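Local atomic coordinates of cycloalternan-forming enzyme (Listeria monocytogenes serovar 1/2a, PDB entry 5F7U), a protein that belongs to glycosyl hydrolase family 31, with a TIM barrel flanked by beta-rich domains, and carries bound glucose residues and magnesium ions. Residues W402-E405 against E406-Y409; E423-Y427 against D428-F432. The protein carries 1 engineered substitution. One frame throughout, in Å; residues are numbered along the deposited sequence.

Contact 1 of 2, residues W402-E405 against E406-Y409; sequences WSDE and ETYY. With GLC (alpha-D-glucopyranose), chain F.
With chi1 at 63°, D404 tucks its carboxylate between its own backbone N and carbonyl carbon, over the chain that follows, while E405, bent at chi2 (-72°), carries its carboxylate to the hydroxyl of Y408. Three backbone N-H groups converge on D404 OD1. T407 N, 2.9 Å from D404 OD1, comes on the syn side but tilted out of the plane; E406 N, 3.0 Å from D404 OD1, comes from above it, and Y408 N uses the syn lone pair. D404 OD2 accepts from T407 OG1, also tilted, and these donors fix the carboxylate's rotation against the turn. Two ST turns, S403 OG with E405 N and T407 OG1 with Y409 N, flank the E405-E406 junction. Y408 OH donates to E405 OE1 over 2.9 Å, on the anti side, tilted well out of the carboxylate plane. E405 CA lies over one face of the Y408 ring, a CH-pi contact. Glucose O4 also donates to E405 OE1, and O6 to E405 OE2, each over 2.6 Å; N372 ND2 hydrogen-bonds the sugar. The loop leaves the C-terminal end of barrel strand 396-399, where TIM-barrel enzymes place their active sites, and E405 and Y408 line a glycan pocket here.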
# COMPACT_ATOMS: atom_id res chain seq x y z
N TRP A 402 -23.67 14.93 2.92
CA TRP A 402 -24.17 15.75 1.82
C TRP A 402 -25.61 15.44 1.44
O TRP A 402 -26.30 16.28 0.85
CB TRP A 402 -23.26 15.61 0.58
CG TRP A 402 -23.37 14.27 -0.13
CD1 TRP A 402 -22.61 13.15 0.11
CD2 TRP A 402 -24.26 13.93 -1.20
NE1 TRP A 402 -22.98 12.13 -0.74
CE2 TRP A 402 -24.01 12.58 -1.54
CE3 TRP A 402 -25.28 14.63 -1.91
CZ2 TRP A 402 -24.70 11.91 -2.57
CZ3 TRP A 402 -25.98 13.96 -2.92
CH2 TRP A 402 -25.68 12.61 -3.24
N SER A 403 -26.05 14.21 1.72
CA SER A 403 -27.28 13.72 1.12
C SER A 403 -28.47 13.75 2.08
O SER A 403 -28.34 14.12 3.25
CB SER A 403 -27.07 12.29 0.57
OG SER A 403 -27.17 11.33 1.61
N ASP A 404 -29.62 13.32 1.57
CA ASP A 404 -30.83 13.13 2.37
C ASP A 404 -30.72 12.03 3.45
O ASP A 404 -31.63 11.87 4.27
CB ASP A 404 -32.03 12.86 1.43
CG ASP A 404 -31.90 11.57 0.61
OD1 ASP A 404 -30.91 10.81 0.77
OD2 ASP A 404 -32.81 11.28 -0.20
N GLU A 405 -29.62 11.27 3.43
CA GLU A 405 -29.38 10.15 4.38
C GLU A 405 -30.48 9.09 4.28
O GLU A 405 -30.77 8.38 5.26
CB GLU A 405 -29.24 10.67 5.83
CG GLU A 405 -28.11 11.69 6.03
CD GLU A 405 -26.73 11.04 5.98
OE1 GLU A 405 -26.62 9.83 6.22
OE2 GLU A 405 -25.73 11.75 5.70
N GLU A 406 -31.09 9.00 3.10
CA GLU A 406 -32.10 8.00 2.81
C GLU A 406 -31.85 7.30 1.49
O GLU A 406 -31.69 6.09 1.46
CB GLU A 406 -33.49 8.63 2.81
CG GLU A 406 -33.95 9.18 4.16
CD GLU A 406 -34.16 8.12 5.23
OE1 GLU A 406 -34.07 6.90 4.96
OE2 GLU A 406 -34.40 8.52 6.39
N THR A 407 -31.82 8.07 0.40
CA THR A 407 -31.55 7.53 -0.93
C THR A 407 -30.04 7.52 -1.22
O THR A 407 -29.56 6.73 -2.02
CB THR A 407 -32.21 8.36 -2.04
OG1 THR A 407 -31.63 9.67 -2.10
CG2 THR A 407 -33.75 8.47 -1.84
N TYR A 408 -29.32 8.47 -0.62
CA TYR A 408 -27.90 8.70 -0.89
C TYR A 408 -27.58 9.11 -2.34
O TYR A 408 -26.43 8.99 -2.77
CB TYR A 408 -27.02 7.52 -0.41
CG TYR A 408 -27.08 7.40 1.08
CD1 TYR A 408 -26.27 8.21 1.89
CD2 TYR A 408 -27.99 6.54 1.70
CE1 TYR A 408 -26.35 8.16 3.26
CE2 TYR A 408 -28.09 6.47 3.08
CZ TYR A 408 -27.26 7.29 3.85
OH TYR A 408 -27.35 7.23 5.22
N TYR A 409 -28.59 9.57 -3.08
CA TYR A 409 -28.30 10.22 -4.36
C TYR A 409 -28.98 11.58 -4.51
O TYR A 409 -28.85 12.22 -5.56
CB TYR A 409 -28.56 9.28 -5.56
CG TYR A 409 -29.99 8.84 -5.73
CD1 TYR A 409 -30.91 9.67 -6.36
CD2 TYR A 409 -30.41 7.58 -5.29
CE1 TYR A 409 -32.24 9.27 -6.52
CE2 TYR A 409 -31.74 7.16 -5.45
CZ TYR A 409 -32.64 8.02 -6.07
OH TYR A 409 -33.95 7.64 -6.27
C1 GLC F . -21.11 8.52 8.69
C2 GLC F . -22.25 7.83 9.44
C3 GLC F . -23.35 7.37 8.48
C4 GLC F . -23.81 8.51 7.58
C5 GLC F . -22.58 9.07 6.84
C6 GLC F . -22.88 10.18 5.84
O2 GLC F . -21.75 6.67 10.13
O3 GLC F . -24.47 6.85 9.21
O4 GLC F . -24.79 8.02 6.65
O5 GLC F . -21.62 9.54 7.81
O6 GLC F . -23.28 11.35 6.56
O HOH W 1 -32.46 10.62 7.25

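Contact 2 of 2, residues E423-Y427 against D428-F432; sequences EAFSY and DDFTF
The chain runs extended through F425 and S426, then turns at Y427 into a short 3-10 segment that includes D428 and D429, and two backbone bonds close the turn. D429 N donates to S426 O at 3.3 Å, and F430 N donates to Y427 O at 3.2 Å; a water bridges Y427 O and F430 O. The side chain of D429 bonds back to S426: its OD2 accepts from S426 N at 3.0 Å, a nearly straight bond (173°) that arrives from above the carboxylate plane. The side-chain and backbone bonds thus link S426 and D429 in both directions, and a second water donates to D429 OD2. The apolar part of the contact is F425 against F430. F430 brings its CZ to within 3.5 Å of F425 CB, and its CE1 lies over one face of the F425 ring, toward the rim; their planes are 29° apart, but the rings are so displaced that little of one faces the other. CB of D429 meets the edge of the F425 ring in its plane. A second aromatic pair joins Y427 and F432. Y427 has CG opposite its backbone N (chi1 -166°), which swings the phenol out to F432. There F432 CE2 sits over one face of the tyrosine ring, 3.4 Å from Y427 CZ, in an oblique pairing. Around the turn, F425 meets Y416 edge-to-face and F430 packs on Y524, while E528 accepts from Y427 N. Y427 OH reaches K440 N in helix 439-448, and both Y427 and F432 lean on P439 at the start of that helix.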
# COMPACT_ATOMS: atom_id res chain seq x y z
N GLU A 423 -37.10 5.42 -11.82
CA GLU A 423 -36.81 6.44 -12.82
C GLU A 423 -35.80 7.43 -12.24
O GLU A 423 -35.83 7.72 -11.04
CB GLU A 423 -38.11 7.17 -13.26
CG GLU A 423 -39.03 6.32 -14.13
CD GLU A 423 -40.49 6.77 -14.16
OE1 GLU A 423 -40.81 7.90 -13.71
OE2 GLU A 423 -41.35 5.99 -14.64
N ALA A 424 -34.89 7.90 -13.09
CA ALA A 424 -33.81 8.78 -12.64
C ALA A 424 -34.24 10.23 -12.62
O ALA A 424 -35.14 10.64 -13.38
CB ALA A 424 -32.58 8.60 -13.53
N PHE A 425 -33.64 11.00 -11.71
CA PHE A 425 -33.81 12.45 -11.65
C PHE A 425 -32.77 13.17 -12.49
O PHE A 425 -31.66 12.65 -12.75
CB PHE A 425 -33.69 12.95 -10.20
CG PHE A 425 -34.81 12.52 -9.30
CD1 PHE A 425 -34.75 11.30 -8.61
CD2 PHE A 425 -35.93 13.33 -9.13
CE1 PHE A 425 -35.79 10.90 -7.79
CE2 PHE A 425 -36.98 12.93 -8.29
CZ PHE A 425 -36.91 11.71 -7.63
N SER A 426 -33.13 14.38 -12.94
CA SER A 426 -32.19 15.35 -13.50
C SER A 426 -32.09 16.46 -12.46
O SER A 426 -32.86 16.46 -11.48
CB SER A 426 -32.72 15.89 -14.83
OG SER A 426 -32.92 14.84 -15.76
N TYR A 427 -31.14 17.39 -12.66
CA TYR A 427 -30.95 18.54 -11.75
C TYR A 427 -32.20 19.44 -11.60
O TYR A 427 -32.53 19.87 -10.49
CB TYR A 427 -29.78 19.39 -12.22
CG TYR A 427 -29.27 20.40 -11.21
CD1 TYR A 427 -28.47 19.99 -10.14
CD2 TYR A 427 -29.58 21.77 -11.32
CE1 TYR A 427 -27.99 20.91 -9.21
CE2 TYR A 427 -29.11 22.69 -10.39
CZ TYR A 427 -28.29 22.26 -9.35
OH TYR A 427 -27.81 23.13 -8.40
N ASP A 428 -32.88 19.67 -12.73
CA ASP A 428 -34.09 20.50 -12.82
C ASP A 428 -35.29 19.95 -12.06
O ASP A 428 -36.25 20.69 -11.83
CB ASP A 428 -34.50 20.70 -14.29
CG ASP A 428 -33.53 21.57 -15.06
OD1 ASP A 428 -32.63 22.18 -14.44
OD2 ASP A 428 -33.67 21.65 -16.31
N ASP A 429 -35.25 18.67 -11.71
CA ASP A 429 -36.34 18.06 -10.94
C ASP A 429 -36.37 18.55 -9.49
O ASP A 429 -37.39 18.43 -8.82
CB ASP A 429 -36.24 16.52 -10.97
CG ASP A 429 -36.65 15.92 -12.32
OD1 ASP A 429 -37.59 16.44 -12.98
OD2 ASP A 429 -36.05 14.91 -12.71
N PHE A 430 -35.26 19.09 -9.01
CA PHE A 430 -35.13 19.44 -7.58
C PHE A 430 -35.34 20.91 -7.32
O PHE A 430 -35.02 21.75 -8.17
CB PHE A 430 -33.77 19.02 -7.06
CG PHE A 430 -33.51 17.56 -7.16
CD1 PHE A 430 -34.13 16.66 -6.27
CD2 PHE A 430 -32.65 17.06 -8.13
CE1 PHE A 430 -33.88 15.30 -6.35
CE2 PHE A 430 -32.40 15.69 -8.22
CZ PHE A 430 -33.01 14.81 -7.32
N THR A 431 -35.94 21.21 -6.17
CA THR A 431 -35.89 22.52 -5.55
C THR A 431 -34.90 22.40 -4.40
O THR A 431 -35.10 21.61 -3.47
CB THR A 431 -37.28 22.94 -5.04
OG1 THR A 431 -38.20 22.96 -6.14
CG2 THR A 431 -37.26 24.32 -4.39
N PHE A 432 -33.82 23.17 -4.46
CA PHE A 432 -32.76 23.06 -3.46
C PHE A 432 -32.97 24.05 -2.33
O PHE A 432 -33.28 25.21 -2.56
CB PHE A 432 -31.39 23.19 -4.13
CG PHE A 432 -31.08 22.05 -5.06
CD1 PHE A 432 -30.79 20.78 -4.55
CD2 PHE A 432 -31.10 22.24 -6.45
CE1 PHE A 432 -30.51 19.72 -5.41
CE2 PHE A 432 -30.81 21.18 -7.31
CZ PHE A 432 -30.52 19.93 -6.79
O HOH W 2 -35.60 13.60 -15.22
O HOH W 3 -32.99 22.51 -9.94

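In the fold
Contacts 1 and 2 lie in series on the one long loop between strand 396-399 and helix 439-448, their centres 13 Å apart, and they meet where Y409 CE1 packs 3.8 Å from F425 CD1. Contact 1 is buried beside the barrel and mainly polar, a carboxylate-organised turn that presents groups to a sugar. Contact 2, farther from the centre of the chain, is partly buried: F425 and F430 are enclosed, D428 is exposed, and the Y427-F432 pair lies in between. Both use an aspartate to bind backbone N-H groups, yet the first gathers several donors and the second ties one. Y524 serves both, bonding to the backbone O of Y409 and also reaching contact 2.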